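Long-range contacts in protein toll (Drosophila melanogaster, PDB 4LXR), which acts as the cell-surface receptor for cleaved Spätzle cytokine, signalling in antifungal innate immunity and in dorsal-ventral patterning of the embryo: residues Lys65-Gly70 with Asp93-Val98; Gly607-Val612 with Val620-Ser625. All coordinates share one frame; numbering follows the deposited sequence.

Contact 1 (Lys65-Gly70 with Asp93-Val98); sequences KKLRIG and DYLGIV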
loop_
_atom_site.group_PDB
_atom_site.type_symbol
_atom_site.label_atom_id
_atom_site.label_comp_id
_atom_site.label_asym_id
_atom_site.label_seq_id
_atom_site.Cartn_x
_atom_site.Cartn_y
_atom_site.Cartn_z
ATOM N N LYS A 65 -19.261 37.305 30.444
ATOM C CA LYS A 65 -20.543 37.733 31.001
ATOM C C LYS A 65 -21.605 37.853 29.915
ATOM O O LYS A 65 -21.317 38.326 28.815
ATOM C CB LYS A 65 -20.400 39.090 31.695
ATOM C CG LYS A 65 -19.473 39.116 32.893
ATOM C CD LYS A 65 -19.462 40.503 33.534
ATOM C CE LYS A 65 -18.724 40.514 34.871
ATOM N NZ LYS A 65 -17.241 40.615 34.735
ATOM N N LYS A 66 -22.828 37.437 30.236
ATOM C CA LYS A 66 -23.978 37.558 29.335
ATOM C C LYS A 66 -23.829 36.795 28.012
ATOM O O LYS A 66 -24.187 37.308 26.952
ATOM C CB LYS A 66 -24.292 39.034 29.053
ATOM C CG LYS A 66 -24.701 39.837 30.285
ATOM C CD LYS A 66 -25.955 39.261 30.931
ATOM C CE LYS A 66 -27.148 39.320 29.984
ATOM N NZ LYS A 66 -28.311 38.535 30.486
ATOM N N LEU A 67 -23.319 35.571 28.072
ATOM C CA LEU A 67 -23.099 34.803 26.849
ATOM C C LEU A 67 -24.405 34.430 26.150
ATOM O O LEU A 67 -24.494 34.475 24.919
ATOM C CB LEU A 67 -22.306 33.537 27.142
ATOM C CG LEU A 67 -20.863 33.480 26.657
ATOM C CD1 LEU A 67 -20.418 32.040 26.513
ATOM C CD2 LEU A 67 -20.715 34.212 25.349
ATOM N N ARG A 68 -25.409 34.066 26.946
ATOM C CA ARG A 68 -26.691 33.570 26.438
ATOM C C ARG A 68 -26.537 32.468 25.391
ATOM O O ARG A 68 -27.019 32.596 24.270
ATOM C CB ARG A 68 -27.562 34.713 25.902
ATOM C CG ARG A 68 -27.933 35.752 26.953
ATOM C CD ARG A 68 -28.998 36.729 26.443
ATOM N NE ARG A 68 -30.357 36.294 26.775
ATOM C CZ ARG A 68 -31.259 35.867 25.891
ATOM N NH1 ARG A 68 -32.466 35.492 26.303
ATOM N NH2 ARG A 68 -30.962 35.822 24.597
ATOM N N ILE A 69 -25.863 31.385 25.752
ATOM C CA ILE A 69 -25.645 30.304 24.793
ATOM C C ILE A 69 -26.963 29.692 24.282
ATOM O O ILE A 69 -27.110 29.449 23.091
ATOM C CB ILE A 69 -24.681 29.226 25.351
ATOM C CG1 ILE A 69 -23.292 29.837 25.575
ATOM C CG2 ILE A 69 -24.611 28.015 24.422
ATOM C CD1 ILE A 69 -22.255 28.858 26.051
ATOM N N GLY A 70 -27.926 29.471 25.172
ATOM C CA GLY A 70 -29.212 28.931 24.761
ATOM C C GLY A 70 -29.278 27.418 24.864
ATOM O O GLY A 70 -28.464 26.798 25.555
ATOM N N ASP A 93 -25.813 28.178 34.284
ATOM C CA ASP A 93 -26.773 29.287 34.307
ATOM C C ASP A 93 -26.090 30.588 33.897
ATOM O O ASP A 93 -26.628 31.347 33.105
ATOM C CB ASP A 93 -27.402 29.506 35.692
ATOM C CG ASP A 93 -28.187 28.301 36.192
ATOM O OD1 ASP A 93 -28.609 27.471 35.366
ATOM O OD2 ASP A 93 -28.373 28.184 37.420
ATOM N N TYR A 94 -24.903 30.827 34.450
ATOM C CA TYR A 94 -24.153 32.057 34.212
ATOM C C TYR A 94 -23.903 32.244 32.724
ATOM O O TYR A 94 -23.968 33.354 32.205
ATOM C CB TYR A 94 -22.809 32.004 34.937
ATOM C CG TYR A 94 -22.091 33.331 35.010
ATOM C CD1 TYR A 94 -22.477 34.298 35.935
ATOM C CD2 TYR A 94 -21.025 33.622 34.150
ATOM C CE1 TYR A 94 -21.823 35.511 36.009
ATOM C CE2 TYR A 94 -20.366 34.828 34.215
ATOM C CZ TYR A 94 -20.772 35.773 35.148
ATOM O OH TYR A 94 -20.123 36.976 35.226
ATOM N N LEU A 95 -23.621 31.142 32.045
ATOM C CA LEU A 95 -23.346 31.161 30.622
ATOM C C LEU A 95 -24.639 31.128 29.812
ATOM O O LEU A 95 -24.614 31.189 28.583
ATOM C CB LEU A 95 -22.451 29.981 30.264
ATOM C CG LEU A 95 -21.063 30.084 30.892
ATOM C CD1 LEU A 95 -20.235 28.812 30.616
ATOM C CD2 LEU A 95 -20.379 31.342 30.354
ATOM N N GLY A 96 -25.770 31.042 30.506
ATOM C CA GLY A 96 -27.065 30.992 29.845
ATOM C C GLY A 96 -27.301 29.695 29.083
ATOM O O GLY A 96 -28.018 29.680 28.072
ATOM N N ILE A 97 -26.697 28.606 29.561
ATOM C CA ILE A 97 -26.855 27.301 28.908
ATOM C C ILE A 97 -28.193 26.694 29.319
ATOM O O ILE A 97 -28.527 26.675 30.500
ATOM C CB ILE A 97 -25.703 26.349 29.272
ATOM C CG1 ILE A 97 -24.422 26.794 28.558
ATOM C CG2 ILE A 97 -26.047 24.914 28.892
ATOM C CD1 ILE A 97 -23.170 26.127 29.064
ATOM N N VAL A 98 -28.980 26.235 28.351
ATOM C CA VAL A 98 -30.316 25.744 28.676
ATOM C C VAL A 98 -30.483 24.249 28.396
ATOM O O VAL A 98 -30.102 23.756 27.334
ATOM C CB VAL A 98 -31.424 26.561 27.954
ATOM C CG1 VAL A 98 -32.777 25.876 28.088
ATOM C CG2 VAL A 98 -31.489 27.982 28.518
HETATM O O HOH W 1 -21.812 34.450 30.519
#
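Backbone hydrogen bonds join Ile69 and Gly70 to the chain that leaves the helix 88-94, near the N-terminal end of the leucine-rich-repeat ectodomain. Ile69 N donates to Leu95 O over 3.1 Å, almost dead straight (176°) and in the carbonyl plane. Gly70 N reaches Gly96 O at 2.9 Å, and Val98 N returns a bond to Gly70 O at 2.9 Å; in both, the donor stands above the carbonyl plane. These last two bonds fix Gly70 opposite Ile97 as a parallel bridge. A water extends the join at the other end, accepting from Leu67 N and donating to Tyr94 O.

Both glycines have backbone reasons to be there. Gly96 closes the helix in a Schellman motif with positive phi, and a CB here would run into Arg68 CA, which lies 4.3 Å from Gly96 CA. Gly70 also has positive phi (93°), with backbone angles that would press a CB onto the preceding carbonyl oxygen.

Apolar contacts line one side. Leu67 CD1 lies beside Leu95 CD2 at 3.9 Å, the two side chains pointing the same way. Ile69 turns CG1 beside its own backbone N (chi1 -64°), which carries CD1 to Ile97 CG1, also at 3.9 Å. Leu40 and Ile42 of strand 38-43, with Val48 and Ile50 of strand 47-52, cover these branched chains.

At the exposed end, the aliphatic stem of Lys65 crosses Tyr94, its CG 3.2 Å from the phenol OH. The chemistry therefore implies a join specified by main chain and glycine, sealed by aliphatic groups within, while lysine and tyrosine suit the solvent side.

Contact 2 (Gly607-Val612 with Val620-Ser625); sequences GCNCHV and VINCHS
Asn622 and Asn609 face each other as an antiparallel hydrogen-bonded pair, and the side chain of Asn622 can be followed outward across the hairpin. Its CB sits 3.4 Å from Asn609 O, the same oxygen that accepts from Asn622 N at 2.9 Å. CG, anti to the carbonyl carbon (chi1 -62°), lies 3.9 Å from Asn609 OD1, which brings the amide to the Asn609 side chain. There ND2 donates to Asn609 OD1 over 3.2 Å in a fairly straight bond (166°); the acceptor lies in the plane of the Asn622 amide, although the two amide planes are 47° apart. ND2 also passes obliquely by the ring of His611, while OD1 lies at the edge of the His624 ring, in its plane. Asparagine suits this place because its amide NH2 can reach the side-chain carbonyl oxygen of the facing Asn609. The amide of Asn609 is held at its other end too, ND2 donating to a water that lies close to His624 ND1.

On the same face, Val620 sets CB over one face of the His611 imidazole, 3.8 Å from its centroid, a CH-pi contact. The main chains of this pair exchange two hydrogen bonds of their own. The reverse face carries Cys610 SG against Ile621 CG2. Next to the Asn609-Asn622 pair, the Cys608-Cys623 disulfide, with SG atoms 2.0 Å apart, ties the two segments covalently.

This hairpin belongs to the cysteine-rich LRRNT module. Cys610 is tied to Cys604 by a second disulfide; strand 609-613 continues the sheet outward to strand 590-592, and strand 618-622 bonds alongside strand 643-647, whose Met644 and Leu646 pack on Ile621.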
loop_
_atom_site.group_PDB
_atom_site.type_symbol
_atom_site.label_atom_id
_atom_site.label_comp_id
_atom_site.label_asym_id
_atom_site.label_seq_id
_atom_site.Cartn_x
_atom_site.Cartn_y
_atom_site.Cartn_z
ATOM N N GLY A 607 43.435 -11.417 -35.177
ATOM C CA GLY A 607 43.639 -10.279 -34.299
ATOM C C GLY A 607 42.644 -9.162 -34.544
ATOM O O GLY A 607 42.964 -7.980 -34.380
ATOM N N CYS A 608 41.436 -9.538 -34.948
ATOM C CA CYS A 608 40.397 -8.566 -35.259
ATOM C C CYS A 608 39.200 -8.791 -34.345
ATOM O O CYS A 608 38.950 -9.911 -33.890
ATOM C CB CYS A 608 39.961 -8.673 -36.732
ATOM S SG CYS A 608 41.275 -8.468 -37.979
ATOM N N ASN A 609 38.467 -7.722 -34.063
ATOM C CA ASN A 609 37.165 -7.859 -33.423
ATOM C C ASN A 609 36.094 -7.454 -34.432
ATOM O O ASN A 609 36.321 -6.556 -35.262
ATOM C CB ASN A 609 37.080 -7.027 -32.142
ATOM C CG ASN A 609 37.195 -5.539 -32.401
ATOM O OD1 ASN A 609 36.194 -4.857 -32.622
ATOM N ND2 ASN A 609 38.419 -5.026 -32.371
ATOM N N CYS A 610 34.955 -8.137 -34.379
ATOM C CA CYS A 610 33.900 -7.969 -35.371
ATOM C C CYS A 610 32.541 -7.983 -34.687
ATOM O O CYS A 610 32.320 -8.753 -33.761
ATOM C CB CYS A 610 33.951 -9.091 -36.418
ATOM S SG CYS A 610 35.597 -9.451 -37.113
ATOM N N HIS A 611 31.626 -7.134 -35.134
ATOM C CA HIS A 611 30.272 -7.176 -34.587
ATOM C C HIS A 611 29.253 -6.795 -35.643
ATOM O O HIS A 611 29.606 -6.336 -36.731
ATOM C CB HIS A 611 30.131 -6.257 -33.372
ATOM C CG HIS A 611 30.387 -4.814 -33.680
ATOM N ND1 HIS A 611 31.618 -4.222 -33.494
ATOM C CD2 HIS A 611 29.578 -3.848 -34.176
ATOM C CE1 HIS A 611 31.552 -2.951 -33.850
ATOM N NE2 HIS A 611 30.324 -2.699 -34.267
ATOM N N VAL A 612 27.987 -6.980 -35.294
ATOM C CA VAL A 612 26.869 -6.678 -36.169
ATOM C C VAL A 612 26.010 -5.598 -35.528
ATOM O O VAL A 612 25.720 -5.643 -34.329
ATOM C CB VAL A 612 26.022 -7.938 -36.440
ATOM C CG1 VAL A 612 24.647 -7.570 -36.955
ATOM C CG2 VAL A 612 26.729 -8.853 -37.421
ATOM N N VAL A 620 30.524 -5.085 -39.023
ATOM C CA VAL A 620 31.654 -4.211 -38.776
ATOM C C VAL A 620 32.878 -5.037 -38.427
ATOM O O VAL A 620 32.892 -5.737 -37.415
ATOM C CB VAL A 620 31.351 -3.248 -37.621
ATOM C CG1 VAL A 620 32.563 -2.409 -37.291
ATOM C CG2 VAL A 620 30.164 -2.372 -37.966
ATOM N N ILE A 621 33.903 -4.963 -39.272
ATOM C CA ILE A 621 35.151 -5.671 -39.028
ATOM C C ILE A 621 36.280 -4.704 -38.694
ATOM O O ILE A 621 36.727 -3.940 -39.553
ATOM C CB ILE A 621 35.564 -6.511 -40.233
ATOM C CG1 ILE A 621 34.493 -7.549 -40.550
ATOM C CG2 ILE A 621 36.901 -7.192 -39.980
ATOM C CD1 ILE A 621 34.769 -8.305 -41.825
ATOM N N ASN A 622 36.725 -4.745 -37.442
ATOM C CA ASN A 622 37.812 -3.911 -36.951
ATOM C C ASN A 622 39.120 -4.703 -36.814
ATOM O O ASN A 622 39.182 -5.669 -36.054
ATOM C CB ASN A 622 37.446 -3.322 -35.583
ATOM C CG ASN A 622 36.223 -2.428 -35.630
ATOM O OD1 ASN A 622 36.122 -1.543 -36.471
ATOM N ND2 ASN A 622 35.287 -2.650 -34.712
ATOM N N CYS A 623 40.167 -4.305 -37.536
ATOM C CA CYS A 623 41.489 -4.907 -37.325
ATOM C C CYS A 623 42.535 -3.835 -37.062
ATOM O O CYS A 623 42.995 -3.165 -37.984
ATOM C CB CYS A 623 41.925 -5.750 -38.516
ATOM S SG CYS A 623 40.713 -6.896 -39.152
ATOM N N HIS A 624 42.924 -3.688 -35.802
ATOM C CA HIS A 624 43.793 -2.586 -35.411
ATOM C C HIS A 624 45.023 -3.016 -34.620
ATOM O O HIS A 624 45.467 -2.318 -33.707
ATOM C CB HIS A 624 42.991 -1.535 -34.653
ATOM C CG HIS A 624 41.823 -1.020 -35.430
ATOM N ND1 HIS A 624 40.522 -1.353 -35.127
ATOM C CD2 HIS A 624 41.765 -0.231 -36.528
ATOM C CE1 HIS A 624 39.710 -0.774 -35.992
ATOM N NE2 HIS A 624 40.440 -0.086 -36.852
ATOM N N SER A 625 45.582 -4.159 -34.997
ATOM C CA SER A 625 46.829 -4.617 -34.412
ATOM C C SER A 625 47.993 -3.738 -34.862
ATOM O O SER A 625 49.046 -3.729 -34.232
ATOM C CB SER A 625 47.080 -6.082 -34.773
ATOM O OG SER A 625 45.983 -6.903 -34.405
HETATM O O HOH W 2 39.568 -2.221 -32.988
#

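In the fold
The two contacts lie on opposite sides of the ectodomain's centre, their own centres about 98 Å apart, and share no strand or helix. In contact 1 the leucines and isoleucines are buried while Lys65 and Tyr94 are exposed; in contact 2 Cys610, Val620, Ile621 and Cys623 are buried, Gly607, Asn609 and Ser625 exposed. The short parallel strands of contact 1, 70-72 and 97-98, precede strands 74-78 and 102-106, neighbours in the main array. Contact 2 is instead a local antiparallel hairpin near the start of the second leucine-rich-repeat array. Contact 1 relies on main-chain bonds, glycines and aliphatic cover; contact 2 adds cross-strand disulfide, amide and imidazole interactions, as fits a cysteine-rich cap.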